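Local atomic coordinates of lysine/ornithine decarboxylase (Vibrio vulnificus, PDB entry 2PLJ), a protein that decarboxylates lysine and ornithine with pyridoxal phosphate as cofactor, in a dimer whose subunits combine a beta/alpha barrel with a second, beta-rich domain. Residues D63-Q68 / P91-T96; L85-H90 / F294-A299; F104-T109 / E113-E118. All coordinates share one frame; numbering follows the deposited sequence.

Contact 1. Residues D63-Q68 / P91-T96; sequences DVIRQQ and PVVVRT
Thr96 presses its methyl, CG2, into the angle between Ile65 and Arg66, and it is easiest to follow from Arg66. CB of Arg66 points along the flank of the interface, but with CG anti to the carbonyl carbon (chi1 -72°) the chain turns back, so that Arg66 CG lies 3.7 Å from Thr96 CG2. A bend at chi3 then carries the guanidinium round: NH1 passes the same methyl obliquely and donates to a water, 3.1 Å away, which in turn donates to Thr96 O at 2.7 Å. On the other side NH2 meets Asp63 OD1 at 2.7 Å, a salt bridge within the helix; OD1 lies in the guanidinium plane, but NH2 comes to its anti side, 32° out of the carboxylate plane. Carbonyls of Asn408 and Glu409 also accept from this group, and together these partners probably fix its rotation. Thr96 keeps its hydroxyl for its own helix: OG1 reaches Val92 O at 2.9 Å, from the opposite face to Thr96 N. The rest is apolar, with Ile65 CG2 3.7 Å from Thr96 CG2 and Ile65 CD1 4.1 Å from Val93 CG2. The axes of the two short segments approach to 10.1 Å, crossing at -48°. Helices 62-75 and 91-100 thus pack through a buried seam, with Leu60 of strand 57-61 touching both Ile65 and Val93.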
# COMPACT_ATOMS: atom_id res chain seq x y z
N ASP A 63 -4.17 22.62 -14.97
CA ASP A 63 -3.87 22.97 -16.38
C ASP A 63 -3.38 21.73 -17.12
O ASP A 63 -3.69 21.51 -18.30
CB ASP A 63 -2.78 24.06 -16.43
CG ASP A 63 -3.31 25.43 -16.06
OD1 ASP A 63 -4.52 25.73 -16.25
OD2 ASP A 63 -2.47 26.25 -15.62
N VAL A 64 -2.62 20.89 -16.42
CA VAL A 64 -2.05 19.69 -17.05
C VAL A 64 -3.15 18.64 -17.24
O VAL A 64 -3.21 17.98 -18.27
CB VAL A 64 -0.84 19.14 -16.26
CG1 VAL A 64 -0.35 17.81 -16.88
CG2 VAL A 64 0.32 20.17 -16.27
N ILE A 65 -4.06 18.54 -16.27
CA ILE A 65 -5.27 17.69 -16.43
C ILE A 65 -5.99 18.08 -17.75
O ILE A 65 -6.29 17.21 -18.59
CB ILE A 65 -6.24 17.85 -15.21
CG1 ILE A 65 -5.59 17.33 -13.88
CG2 ILE A 65 -7.60 17.14 -15.51
CD1 ILE A 65 -5.17 15.83 -13.89
N ARG A 66 -6.26 19.36 -17.92
CA ARG A 66 -6.91 19.82 -19.16
C ARG A 66 -6.05 19.55 -20.41
O ARG A 66 -6.58 19.09 -21.43
CB ARG A 66 -7.28 21.29 -19.03
CG ARG A 66 -8.44 21.55 -18.08
CD ARG A 66 -8.81 23.04 -18.11
NE ARG A 66 -7.81 23.83 -17.39
CZ ARG A 66 -7.91 24.17 -16.11
NH1 ARG A 66 -8.98 23.82 -15.39
NH2 ARG A 66 -6.94 24.89 -15.57
N GLN A 67 -4.77 19.89 -20.35
CA GLN A 67 -3.86 19.62 -21.48
C GLN A 67 -3.90 18.17 -21.94
O GLN A 67 -3.96 17.87 -23.16
CB GLN A 67 -2.42 19.94 -21.07
CG GLN A 67 -2.15 21.44 -21.07
CD GLN A 67 -0.88 21.78 -20.32
OE1 GLN A 67 0.09 21.00 -20.31
NE2 GLN A 67 -0.86 22.96 -19.69
N GLN A 68 -3.80 17.26 -20.97
CA GLN A 68 -3.79 15.83 -21.27
C GLN A 68 -5.12 15.38 -21.89
O GLN A 68 -5.14 14.70 -22.93
CB GLN A 68 -3.41 15.02 -20.02
CG GLN A 68 -2.01 15.23 -19.54
CD GLN A 68 -0.99 14.89 -20.62
OE1 GLN A 68 -0.38 15.78 -21.23
NE2 GLN A 68 -0.82 13.61 -20.89
N PRO A 91 -11.45 14.80 -6.12
CA PRO A 91 -12.64 15.61 -6.47
C PRO A 91 -12.32 16.81 -7.39
O PRO A 91 -13.13 17.15 -8.26
CB PRO A 91 -13.17 16.11 -5.12
CG PRO A 91 -12.30 15.53 -4.08
CD PRO A 91 -11.21 14.69 -4.67
N VAL A 92 -11.16 17.42 -7.20
CA VAL A 92 -10.75 18.54 -8.08
C VAL A 92 -10.51 18.07 -9.52
O VAL A 92 -10.91 18.74 -10.48
CB VAL A 92 -9.54 19.28 -7.53
CG1 VAL A 92 -9.05 20.31 -8.58
CG2 VAL A 92 -9.95 20.03 -6.26
N VAL A 93 -9.92 16.89 -9.66
CA VAL A 93 -9.73 16.30 -10.99
C VAL A 93 -11.10 16.03 -11.66
O VAL A 93 -11.31 16.32 -12.86
CB VAL A 93 -8.84 15.03 -10.92
CG1 VAL A 93 -8.85 14.30 -12.29
CG2 VAL A 93 -7.39 15.41 -10.46
N VAL A 94 -12.02 15.45 -10.88
CA VAL A 94 -13.38 15.20 -11.37
C VAL A 94 -14.06 16.50 -11.83
O VAL A 94 -14.60 16.57 -12.96
CB VAL A 94 -14.23 14.46 -10.29
CG1 VAL A 94 -15.68 14.33 -10.74
CG2 VAL A 94 -13.65 13.05 -10.07
N ARG A 95 -14.05 17.53 -10.97
CA ARG A 95 -14.65 18.82 -11.33
C ARG A 95 -14.01 19.43 -12.59
O ARG A 95 -14.73 19.93 -13.49
CB ARG A 95 -14.56 19.84 -10.19
CG ARG A 95 -15.47 19.51 -9.01
CD ARG A 95 -15.76 20.78 -8.19
NE ARG A 95 -14.53 21.38 -7.68
CZ ARG A 95 -14.02 21.14 -6.47
NH1 ARG A 95 -14.63 20.28 -5.65
NH2 ARG A 95 -12.90 21.77 -6.08
N THR A 96 -12.68 19.38 -12.64
CA THR A 96 -11.93 19.97 -13.77
C THR A 96 -12.34 19.31 -15.10
O THR A 96 -12.61 19.97 -16.11
CB THR A 96 -10.39 19.83 -13.52
OG1 THR A 96 -9.98 20.68 -12.43
CG2 THR A 96 -9.59 20.18 -14.79
O HOH W 1 -11.73 22.57 -16.14

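Contact 2. Residues L85-H90 / F294-A299; sequences LKPLPH and FICAPA. With P3T ((4-{[(4-aminobutyl)amino]methyl}-5-hydroxy-6-methylpyridin-3-yl)methyl dihydrogen phosphate), chain D.
Cys296 meets Pro87 and Leu88 just past the end of strand 79-84 in the beta/alpha barrel, where the chain makes a type I beta turn from Leu85 to Leu88. The turn is closed by Leu88 N bonding to Leu85 O at 2.9 Å. Cys296 has its sulfur between the backbone N and the carbonyl carbon (chi1 56°), and this puts SG against the proline, 3.7 Å from Pro87 CB, with CG of the same ring almost as near. SG also touches Leu88 CB, at 3.8 Å. Cys296 CB packs on Leu88 as well: the leucine holds CG anti to the backbone N (chi1 -178°), and its CD2 branch comes to 3.8 Å from Cys296 CB. The contact is wholly apolar and buried. Tyr83 touches Cys296 too, and its hydroxyl is hydrogen-bonded to Leu88 O. At the far end of the loop His90 is the N-cap of helix 91-100, its ND1 taking the N-H of Val92. Beside Pro87 the same turn presents Lys86 to the cofactor. Its chain is nearly eclipsed at chi3 (14°), a strained torsion as uncertain as the link it leads to. Lys86 NZ is modelled 1.3 Å from CAG, the ligand carbon bonded to the putrescine nitrogen NAN; the link may mix two states and needs caution, since NZ lies only 2.0 Å from NAN.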
# COMPACT_ATOMS: atom_id res chain seq x y z
N LEU A 85 -11.48 6.95 -12.63
CA LEU A 85 -11.12 7.58 -11.34
C LEU A 85 -9.98 6.83 -10.67
O LEU A 85 -9.20 7.44 -9.92
CB LEU A 85 -12.32 7.64 -10.39
CG LEU A 85 -13.14 8.92 -10.47
CD1 LEU A 85 -13.79 9.05 -11.83
CD2 LEU A 85 -14.17 8.94 -9.32
N LYS A 86 -9.91 5.52 -10.89
CA LYS A 86 -8.97 4.60 -10.13
C LYS A 86 -7.55 5.19 -9.86
O LYS A 86 -7.06 5.21 -8.71
CB LYS A 86 -8.77 3.28 -10.94
CG LYS A 86 -9.89 2.25 -10.97
CD LYS A 86 -9.48 1.11 -11.93
CE LYS A 86 -7.96 1.16 -12.30
NZ LYS A 86 -7.53 0.84 -13.72
N PRO A 87 -6.85 5.65 -10.93
CA PRO A 87 -5.48 6.13 -10.66
C PRO A 87 -5.33 7.38 -9.80
O PRO A 87 -4.26 7.58 -9.19
CB PRO A 87 -4.93 6.44 -12.06
CG PRO A 87 -6.21 6.73 -12.88
CD PRO A 87 -7.17 5.70 -12.37
N LEU A 88 -6.36 8.22 -9.78
CA LEU A 88 -6.33 9.51 -9.03
C LEU A 88 -7.79 9.95 -8.85
O LEU A 88 -8.30 10.70 -9.67
CB LEU A 88 -5.48 10.58 -9.74
CG LEU A 88 -5.40 11.89 -8.94
CD1 LEU A 88 -4.83 11.63 -7.50
CD2 LEU A 88 -4.59 12.95 -9.70
N PRO A 89 -8.47 9.40 -7.84
CA PRO A 89 -9.90 9.67 -7.61
C PRO A 89 -10.08 10.96 -6.83
O PRO A 89 -10.55 10.94 -5.67
CB PRO A 89 -10.34 8.45 -6.79
CG PRO A 89 -9.13 8.12 -5.93
CD PRO A 89 -7.95 8.40 -6.87
N HIS A 90 -9.69 12.08 -7.43
CA HIS A 90 -9.58 13.34 -6.69
C HIS A 90 -10.72 14.26 -7.10
O HIS A 90 -10.94 14.49 -8.29
CB HIS A 90 -8.23 13.98 -6.98
CG HIS A 90 -7.91 15.14 -6.10
ND1 HIS A 90 -8.68 16.28 -6.06
CD2 HIS A 90 -6.87 15.36 -5.25
CE1 HIS A 90 -8.17 17.14 -5.19
NE2 HIS A 90 -7.06 16.60 -4.68
N PHE A 294 -3.15 8.42 -18.51
CA PHE A 294 -2.72 9.45 -19.46
C PHE A 294 -3.16 10.84 -19.02
O PHE A 294 -2.45 11.82 -19.19
CB PHE A 294 -3.25 9.12 -20.87
CG PHE A 294 -2.72 10.06 -21.93
CD1 PHE A 294 -1.49 9.81 -22.55
CD2 PHE A 294 -3.41 11.24 -22.24
CE1 PHE A 294 -0.96 10.70 -23.49
CE2 PHE A 294 -2.93 12.15 -23.21
CZ PHE A 294 -1.70 11.88 -23.84
N ILE A 295 -4.34 10.91 -18.41
CA ILE A 295 -4.88 12.20 -18.01
C ILE A 295 -4.22 12.75 -16.74
O ILE A 295 -3.90 13.96 -16.68
CB ILE A 295 -6.45 12.12 -17.88
CG1 ILE A 295 -7.07 12.03 -19.28
CG2 ILE A 295 -7.04 13.39 -17.20
CD1 ILE A 295 -8.54 11.67 -19.26
N CYS A 296 -4.03 11.89 -15.74
CA CYS A 296 -3.58 12.37 -14.41
C CYS A 296 -2.09 12.26 -14.16
O CYS A 296 -1.55 13.06 -13.42
CB CYS A 296 -4.33 11.69 -13.25
SG CYS A 296 -4.23 9.91 -13.29
N ALA A 297 -1.43 11.27 -14.77
CA ALA A 297 -0.03 11.03 -14.35
C ALA A 297 0.89 12.28 -14.40
O ALA A 297 1.61 12.55 -13.44
CB ALA A 297 0.60 9.83 -15.12
N PRO A 298 0.89 13.01 -15.54
CA PRO A 298 1.83 14.16 -15.68
C PRO A 298 1.46 15.37 -14.84
O PRO A 298 2.26 16.32 -14.73
CB PRO A 298 1.72 14.51 -17.16
CG PRO A 298 1.17 13.25 -17.83
CD PRO A 298 0.18 12.74 -16.80
N ALA A 299 0.27 15.34 -14.26
CA ALA A 299 -0.30 16.53 -13.62
C ALA A 299 0.15 16.72 -12.16
O ALA A 299 -0.19 17.75 -11.54
CB ALA A 299 -1.84 16.49 -13.70
OAE P3T D . -5.52 4.38 -18.65
PAU P3T D . -4.99 3.42 -17.50
OAF P3T D . -4.82 4.24 -16.14
OAC P3T D . -3.74 2.64 -17.85
OAP P3T D . -6.11 2.32 -17.11
CAM P3T D . -7.43 2.80 -16.61
CAS P3T D . -8.33 1.56 -16.58
CAH P3T D . -9.38 1.60 -17.50
NAO P3T D . -10.23 0.58 -17.58
CAQ P3T D . -10.10 -0.52 -16.84
CAA P3T D . -11.11 -1.68 -17.03
CAR P3T D . -9.04 -0.64 -15.92
OAD P3T D . -8.95 -1.76 -15.18
CAT P3T D . -8.12 0.42 -15.78
CAG P3T D . -7.08 0.32 -14.80
NAN P3T D . -6.67 -0.87 -14.39
CAL P3T D . -5.63 -1.14 -13.35
CAK P3T D . -4.34 -0.32 -13.56
CAJ P3T D . -3.42 -0.66 -12.34
CAI P3T D . -2.09 0.10 -12.43
NAB P3T D . -1.12 -0.36 -11.42

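Contact 3. Residues F104-T109 / E113-E118; sequences FDLATT and ELVASE
Glu113 N donates to Thr109 O, the shortest polar bond between the two segments, 2.8 Å long and fairly straight, with an N-H...O angle of 158°; it forms the first turn of helix 109-117. Glu113 then folds its stem over the same carbonyl, its CG 3.3 Å from Thr109 O, before the chain extends outward with chi2 at 178°. Its carboxylate runs obliquely past the threonine methyl, Glu113 OE2 standing 3.7 Å from Thr109 CG2. The threonine hydroxyl is turned to another partner, Asp139. Deeper down, Leu106 of the strand and Val115 of the helix meet tip to tip: Leu106 CD2 is 3.7 Å from Val115 CG1 and 3.9 Å from Val115 CG2. Val115 holds CG1 anti to the carbonyl carbon (chi1 -57°), which spreads both methyls over the end of the leucine. Strand 103-106 and helix 109-117 open a beta-alpha-beta unit of the barrel, and Asp105, next to Leu106, touches the ligand. Thr108 caps the helix start weakly through Glu111 N, and its hydroxyl is also hydrogen-bonded to Asn397 O of the second subunit; the Glu111 carboxylate in turn accepts from Ala107 N. The chemistry implies a division of labour: the directional bond to Thr109 O fixes the first helical turn, while the non-directional packing of Leu106 on Val115 seats the helix on the strand.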
# COMPACT_ATOMS: atom_id res chain seq x y z
N PHE A 104 -16.99 9.72 -17.37
CA PHE A 104 -16.29 9.06 -16.23
C PHE A 104 -16.52 7.57 -16.23
O PHE A 104 -17.58 7.08 -16.66
CB PHE A 104 -16.76 9.70 -14.91
CG PHE A 104 -16.42 11.16 -14.83
CD1 PHE A 104 -15.13 11.56 -14.47
CD2 PHE A 104 -17.34 12.11 -15.26
CE1 PHE A 104 -14.78 12.93 -14.45
CE2 PHE A 104 -17.01 13.48 -15.27
CZ PHE A 104 -15.72 13.88 -14.86
N ASP A 105 -15.51 6.88 -15.74
CA ASP A 105 -15.48 5.44 -15.61
C ASP A 105 -15.31 5.15 -14.12
O ASP A 105 -14.33 5.56 -13.50
CB ASP A 105 -14.29 4.90 -16.40
CG ASP A 105 -14.02 3.44 -16.11
OD1 ASP A 105 -15.01 2.73 -15.78
OD2 ASP A 105 -12.85 3.01 -16.27
N LEU A 106 -16.32 4.47 -13.56
CA LEU A 106 -16.45 4.17 -12.13
C LEU A 106 -16.26 2.66 -11.90
O LEU A 106 -16.65 1.86 -12.73
CB LEU A 106 -17.88 4.53 -11.65
CG LEU A 106 -18.40 5.91 -12.07
CD1 LEU A 106 -19.81 6.06 -11.50
CD2 LEU A 106 -17.46 7.04 -11.61
N ALA A 107 -15.68 2.29 -10.76
CA ALA A 107 -15.45 0.89 -10.47
C ALA A 107 -16.05 0.40 -9.16
O ALA A 107 -16.12 -0.81 -8.94
CB ALA A 107 -13.96 0.66 -10.45
N THR A 108 -16.42 1.34 -8.27
CA THR A 108 -16.91 1.03 -6.94
C THR A 108 -17.93 2.05 -6.45
O THR A 108 -18.03 3.18 -6.97
CB THR A 108 -15.77 1.00 -5.88
OG1 THR A 108 -15.23 2.33 -5.76
CG2 THR A 108 -14.65 0.01 -6.28
N THR A 109 -18.67 1.64 -5.44
CA THR A 109 -19.59 2.54 -4.75
C THR A 109 -18.89 3.82 -4.31
O THR A 109 -19.47 4.90 -4.42
CB THR A 109 -20.28 1.81 -3.62
OG1 THR A 109 -21.04 0.73 -4.17
CG2 THR A 109 -21.18 2.75 -2.83
N GLU A 113 -20.01 7.53 -5.29
CA GLU A 113 -20.29 8.56 -4.29
C GLU A 113 -19.50 9.85 -4.56
O GLU A 113 -20.03 10.98 -4.36
CB GLU A 113 -20.04 7.99 -2.90
CG GLU A 113 -21.15 6.99 -2.51
CD GLU A 113 -20.95 6.31 -1.14
OE1 GLU A 113 -19.87 6.44 -0.54
OE2 GLU A 113 -21.91 5.63 -0.70
N LEU A 114 -18.24 9.68 -4.99
CA LEU A 114 -17.38 10.83 -5.30
C LEU A 114 -18.00 11.64 -6.46
O LEU A 114 -18.23 12.84 -6.31
CB LEU A 114 -15.95 10.40 -5.62
CG LEU A 114 -15.05 11.58 -6.03
CD1 LEU A 114 -15.05 12.71 -5.02
CD2 LEU A 114 -13.66 10.99 -6.23
N VAL A 115 -18.30 10.98 -7.58
CA VAL A 115 -18.87 11.75 -8.72
C VAL A 115 -20.23 12.36 -8.37
O VAL A 115 -20.54 13.49 -8.80
CB VAL A 115 -18.88 10.96 -10.06
CG1 VAL A 115 -17.43 10.54 -10.40
CG2 VAL A 115 -19.81 9.73 -9.99
N ALA A 116 -21.05 11.62 -7.62
CA ALA A 116 -22.36 12.12 -7.19
C ALA A 116 -22.17 13.42 -6.38
O ALA A 116 -22.91 14.41 -6.60
CB ALA A 116 -23.07 11.07 -6.39
N SER A 117 -21.19 13.43 -5.47
CA SER A 117 -20.98 14.61 -4.60
C SER A 117 -20.47 15.83 -5.37
O SER A 117 -20.60 16.96 -4.88
CB SER A 117 -20.00 14.29 -3.45
OG SER A 117 -18.68 14.08 -3.95
N GLU A 118 -19.85 15.60 -6.53
CA GLU A 118 -19.34 16.70 -7.37
C GLU A 118 -20.30 17.13 -8.49
O GLU A 118 -19.93 17.91 -9.38
CB GLU A 118 -17.93 16.38 -7.91
CG GLU A 118 -16.91 16.21 -6.79
CD GLU A 118 -16.78 17.42 -5.85
OE1 GLU A 118 -17.02 18.58 -6.27
OE2 GLU A 118 -16.46 17.21 -4.66

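In the fold
Contact 2 has its centre 9 Å from that of contact 1 and about 14 Å from that of contact 3. Contacts 1 and 2 meet where Ile65 CD1 packs 3.4 Å from Ala299 CB, and Gln68 NE2 probably bonds to Phe294 O. Contact 3 lies within the long loop closed by contact 2; Leu85 and Asp105 probably pair through their backbones, linking neighbouring strands. Contacts 1 and 3 are tied by a salt bridge, Arg95 NH1 to Glu118 OE1 at 3.0 Å. Contact 2 holds Lys86, and contact 3 holds Asp105, both in the ligand pocket, whereas the side chain of Val93 in contact 1 stays about 12 Å from the ligand.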